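Local coordinates for protein ribose 5-phosphate isomerase RpiB (Thermoanaerobacter tengcongensis, PDB 4EGS) that probably acts as a protein tyrosine phosphatase through its N-terminal domain, the part crystallised, and probably interconverts aldoses and ketoses through the rest of the full-length protein, at residues A[85-88]-A[89-93]; A[138-141]-A[142-145]. One frame throughout, in Å; residues are numbered along the deposited sequence.

Both interactions are local and lie in the low molecular weight phosphatase domain, whose four-stranded parallel sheet has the strand order 2-1-3-4. From the N terminus, the chain runs through strand 36-41, helix 47-61 and strand 67-72 before entering helix 83-93, where interaction 1 joins successive turns without closing a loop. Two further helices and strand 115-118 then lead to the edge strand 138-140. Here interaction 2 closes a tight turn that starts the way toward helix 159-179. The two neither nest nor cross: they follow in series on opposite sides of the chain's centre, with centres 24 Å apart. Helix 159-179 contacts both.

Interaction 1 of 2, residues A[85-88]-A[89-93]; sequences AVEV and LKKEY
E87 and K91 lie side by side, one turn apart on the alpha-helix 83-93, where the ladder of backbone bonds meets a salt bridge. The carbonyl E87 O is the most heavily used acceptor: K91 N reaches it at 2.9 Å with a nearly straight N-H...O angle of 168°, and K90 N adds a weak bond. K91 NZ makes a further weak bond to the same oxygen, E87 O, at 3.2 Å. It also forms a long salt bridge to E87 OE1 at 3.4 Å, weak as a hydrogen bond, so one ammonium bridges backbone and carboxylate. The two side chains point the same way; bends in the lysine chain at chi3 (-63°) and chi4 (-66°) fold NZ back toward E87. Around this pair, A85 O takes L89 N at 3.1 Å and V88 O takes E92 N at 3.3 Å, both donors lying well above the carbonyl plane. V86 O has a weak bond from K90 N, and L89 O accepts Y93 N.

A85, V88 and L89 turn to M50 of helix 47-61, and L89 also meets I54, I95 and I97, while E87 and K91 rest on L159 of helix 159-179. A85 is about 8 Å, side chain to side chain, from R47, a predicted active-site residue that lines the bicarbonate pocket. Between V88 and its neighbour, the apolar contact is slight: V88 CG1 lies 3.9 Å from L89 CD1. On the next turn E92 CB sits over one face of the Y93 ring, 3.8 Å above its plane and displaced toward the rim.

Interaction 2 of 2, residues A[138-141]-A[142-145]; sequences IFTI and KEFV
From T140 the chain leaves its strand and coils through helical phi/psi values, so that F144 N bonds back to T140 O at 3.0 Å, nearly along the C=O axis. E143 stretches its side chain back to the strand, extended beyond CG. Its OE1 accepts T140 N at 3.2 Å, N-H...O angle 155°, with the donor coming from above the carboxylate plane. T140 CG2 lies over the start of the turn, 3.8 Å from E143 CB. OE1 of E143 also forms a salt bridge to K124 of helix 121-130, so this oxygen has a charged partner as well as the backbone N-H.

The arrangement is an alpha-turn at the C-terminal end of the edge strand 138-140; F139 of this strand and I141 just after it make backbone hydrogen bonds to strand 115-118. F139 presents the edge of its ring to the same oxygen, E143 OE1, which lies in the ring plane 3.4 Å from CD2; such an edge, with its partial positive charge, probably suits a carboxylate. F144 swings its ring toward F139, its CG anti to the backbone N (chi1 -176°), and the planes meet obliquely, with F139 CD1 3.9 Å from F144 CD1. Beyond that, F144 packs on L115 and L117 of the neighbouring strand and on L176 of helix 159-179, while K142 NZ reaches the same helix in a salt bridge to E168 OE2.

Interaction 1 of 2, residues A[85-88]-A[89-93]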
loop_
_atom_site.group_PDB
_atom_site.type_symbol
_atom_site.label_atom_id
_atom_site.label_comp_id
_atom_site.label_asym_id
_atom_site.label_seq_id
_atom_site.Cartn_x
_atom_site.Cartn_y
_atom_site.Cartn_z
ATOM N N ALA A 85 -12.824 -20.453 15.612
ATOM C CA ALA A 85 -11.993 -19.553 14.821
ATOM C C ALA A 85 -10.540 -19.654 15.260
ATOM O O ALA A 85 -9.627 -19.646 14.436
ATOM C CB ALA A 85 -12.487 -18.124 14.956
ATOM N N VAL A 86 -10.336 -19.758 16.568
ATOM C CA VAL A 86 -8.999 -19.862 17.134
ATOM C C VAL A 86 -8.335 -21.192 16.771
ATOM O O VAL A 86 -7.122 -21.249 16.579
ATOM C CB VAL A 86 -9.013 -19.638 18.672
ATOM C CG1 VAL A 86 -8.458 -20.839 19.419
ATOM C CG2 VAL A 86 -8.236 -18.384 19.032
ATOM N N GLU A 87 -9.131 -22.254 16.655
ATOM C CA GLU A 87 -8.577 -23.568 16.337
ATOM C C GLU A 87 -8.470 -23.805 14.833
ATOM O O GLU A 87 -7.546 -24.472 14.375
ATOM C CB GLU A 87 -9.361 -24.698 17.020
ATOM C CG GLU A 87 -10.750 -24.960 16.460
ATOM C CD GLU A 87 -11.406 -26.174 17.092
ATOM O OE1 GLU A 87 -10.766 -27.246 17.126
ATOM O OE2 GLU A 87 -12.558 -26.056 17.560
ATOM N N VAL A 88 -9.404 -23.253 14.064
ATOM C CA VAL A 88 -9.353 -23.409 12.614
ATOM C C VAL A 88 -8.196 -22.601 12.028
ATOM O O VAL A 88 -7.623 -22.970 11.007
ATOM C CB VAL A 88 -10.690 -23.029 11.925
ATOM C CG1 VAL A 88 -10.920 -21.527 11.957
ATOM C CG2 VAL A 88 -10.705 -23.531 10.496
ATOM N N LEU A 89 -7.839 -21.508 12.690
ATOM C CA LEU A 89 -6.735 -20.682 12.233
ATOM C C LEU A 89 -5.411 -21.266 12.706
ATOM O O LEU A 89 -4.376 -21.065 12.075
ATOM C CB LEU A 89 -6.897 -19.247 12.734
ATOM C CG LEU A 89 -7.255 -18.214 11.667
ATOM C CD1 LEU A 89 -8.456 -18.664 10.856
ATOM C CD2 LEU A 89 -7.510 -16.863 12.308
ATOM N N LYS A 90 -5.456 -21.995 13.816
ATOM C CA LYS A 90 -4.262 -22.577 14.417
ATOM C C LYS A 90 -3.840 -23.810 13.612
ATOM O O LYS A 90 -2.676 -23.950 13.227
ATOM C CB LYS A 90 -4.547 -22.944 15.881
ATOM C CG LYS A 90 -3.348 -22.918 16.822
ATOM C CD LYS A 90 -2.905 -21.512 17.096
ATOM C CE LYS A 90 -2.166 -21.414 18.395
ATOM N NZ LYS A 90 -0.938 -22.230 18.284
ATOM N N LYS A 91 -4.802 -24.686 13.338
ATOM C CA LYS A 91 -4.531 -25.931 12.626
ATOM C C LYS A 91 -4.179 -25.673 11.166
ATOM O O LYS A 91 -3.175 -26.174 10.658
ATOM C CB LYS A 91 -5.733 -26.881 12.711
ATOM C CG LYS A 91 -6.117 -27.281 14.126
ATOM C CD LYS A 91 -7.009 -28.514 14.149
ATOM C CE LYS A 91 -8.334 -28.265 13.448
ATOM N NZ LYS A 91 -9.162 -27.256 14.161
ATOM N N GLU A 92 -5.002 -24.872 10.498
ATOM C CA GLU A 92 -4.875 -24.696 9.055
ATOM C C GLU A 92 -3.733 -23.773 8.631
ATOM O O GLU A 92 -3.006 -24.084 7.688
ATOM C CB GLU A 92 -6.196 -24.211 8.445
ATOM C CG GLU A 92 -7.403 -25.085 8.768
ATOM C CD GLU A 92 -7.217 -26.532 8.362
ATOM O OE1 GLU A 92 -6.662 -26.784 7.272
ATOM O OE2 GLU A 92 -7.627 -27.419 9.140
ATOM N N TYR A 93 -3.570 -22.647 9.319
ATOM C CA TYR A 93 -2.614 -21.634 8.874
ATOM C C TYR A 93 -1.481 -21.354 9.861
ATOM O O TYR A 93 -0.541 -20.628 9.542
ATOM C CB TYR A 93 -3.345 -20.337 8.519
ATOM C CG TYR A 93 -4.478 -20.538 7.538
ATOM C CD1 TYR A 93 -5.802 -20.459 7.951
ATOM C CD2 TYR A 93 -4.224 -20.824 6.203
ATOM C CE1 TYR A 93 -6.841 -20.647 7.059
ATOM C CE2 TYR A 93 -5.257 -21.016 5.303
ATOM C CZ TYR A 93 -6.563 -20.925 5.738
ATOM O OH TYR A 93 -7.596 -21.114 4.849
#

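Interaction 2 of 2, residues A[138-141]-A[142-145]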
loop_
_atom_site.group_PDB
_atom_site.type_symbol
_atom_site.label_atom_id
_atom_site.label_comp_id
_atom_site.label_asym_id
_atom_site.label_seq_id
_atom_site.Cartn_x
_atom_site.Cartn_y
_atom_site.Cartn_z
ATOM N N ILE A 138 -14.632 3.414 3.240
ATOM C CA ILE A 138 -15.454 2.277 3.641
ATOM C C ILE A 138 -15.889 1.442 2.442
ATOM O O ILE A 138 -16.568 1.936 1.542
ATOM C CB ILE A 138 -16.718 2.718 4.405
ATOM C CG1 ILE A 138 -16.342 3.500 5.663
ATOM C CG2 ILE A 138 -17.565 1.507 4.765
ATOM C CD1 ILE A 138 -17.532 4.032 6.431
ATOM N N PHE A 139 -15.493 0.174 2.436
ATOM C CA PHE A 139 -15.896 -0.749 1.383
ATOM C C PHE A 139 -16.154 -2.133 1.965
ATOM O O PHE A 139 -15.807 -2.406 3.114
ATOM C CB PHE A 139 -14.823 -0.833 0.293
ATOM C CG PHE A 139 -14.468 0.494 -0.312
ATOM C CD1 PHE A 139 -13.312 1.156 0.067
ATOM C CD2 PHE A 139 -15.294 1.084 -1.257
ATOM C CE1 PHE A 139 -12.982 2.380 -0.489
ATOM C CE2 PHE A 139 -14.970 2.308 -1.815
ATOM C CZ PHE A 139 -13.813 2.955 -1.430
ATOM N N THR A 140 -16.769 -2.999 1.168
ATOM C CA THR A 140 -16.995 -4.382 1.570
ATOM C C THR A 140 -15.796 -5.231 1.148
ATOM O O THR A 140 -15.112 -4.909 0.175
ATOM C CB THR A 140 -18.339 -4.928 1.007
ATOM O OG1 THR A 140 -19.217 -5.257 2.091
ATOM C CG2 THR A 140 -18.135 -6.158 0.132
ATOM N N ILE A 141 -15.528 -6.294 1.901
ATOM C CA ILE A 141 -14.363 -7.143 1.673
ATOM C C ILE A 141 -14.318 -7.741 0.259
ATOM O O ILE A 141 -13.240 -7.967 -0.291
ATOM C CB ILE A 141 -14.276 -8.268 2.737
ATOM C CG1 ILE A 141 -12.913 -8.966 2.692
ATOM C CG2 ILE A 141 -15.421 -9.260 2.585
ATOM C CD1 ILE A 141 -11.868 -8.313 3.569
ATOM N N LYS A 142 -15.488 -7.976 -0.328
ATOM C CA LYS A 142 -15.580 -8.551 -1.667
ATOM C C LYS A 142 -15.539 -7.474 -2.746
ATOM O O LYS A 142 -14.901 -7.646 -3.783
ATOM C CB LYS A 142 -16.861 -9.378 -1.804
ATOM C CG LYS A 142 -16.947 -10.563 -0.852
ATOM C CD LYS A 142 -16.210 -11.778 -1.395
ATOM C CE LYS A 142 -17.162 -12.740 -2.085
ATOM N NZ LYS A 142 -18.278 -13.133 -1.184
ATOM N N GLU A 143 -16.217 -6.358 -2.497
ATOM C CA GLU A 143 -16.326 -5.295 -3.491
ATOM C C GLU A 143 -15.008 -4.557 -3.702
ATOM O O GLU A 143 -14.779 -3.986 -4.767
ATOM C CB GLU A 143 -17.433 -4.304 -3.118
ATOM C CG GLU A 143 -16.947 -3.080 -2.356
ATOM C CD GLU A 143 -18.066 -2.114 -2.023
ATOM O OE1 GLU A 143 -17.841 -1.203 -1.201
ATOM O OE2 GLU A 143 -19.171 -2.265 -2.585
ATOM N N PHE A 144 -14.142 -4.571 -2.693
ATOM C CA PHE A 144 -12.859 -3.883 -2.795
ATOM C C PHE A 144 -11.925 -4.614 -3.753
ATOM O O PHE A 144 -11.097 -3.995 -4.422
ATOM C CB PHE A 144 -12.203 -3.735 -1.420
ATOM C CG PHE A 144 -10.921 -2.947 -1.442
ATOM C CD1 PHE A 144 -10.942 -1.563 -1.395
ATOM C CD2 PHE A 144 -9.695 -3.590 -1.508
ATOM C CE1 PHE A 144 -9.766 -0.836 -1.416
ATOM C CE2 PHE A 144 -8.517 -2.868 -1.530
ATOM C CZ PHE A 144 -8.552 -1.490 -1.483
ATOM N N VAL A 145 -12.063 -5.934 -3.816
ATOM C CA VAL A 145 -11.252 -6.734 -4.724
ATOM C C VAL A 145 -11.997 -7.014 -6.027
ATOM O O VAL A 145 -11.634 -7.918 -6.782
ATOM C CB VAL A 145 -10.789 -8.055 -4.071
ATOM C CG1 VAL A 145 -9.890 -7.766 -2.878
ATOM C CG2 VAL A 145 -11.983 -8.895 -3.651
#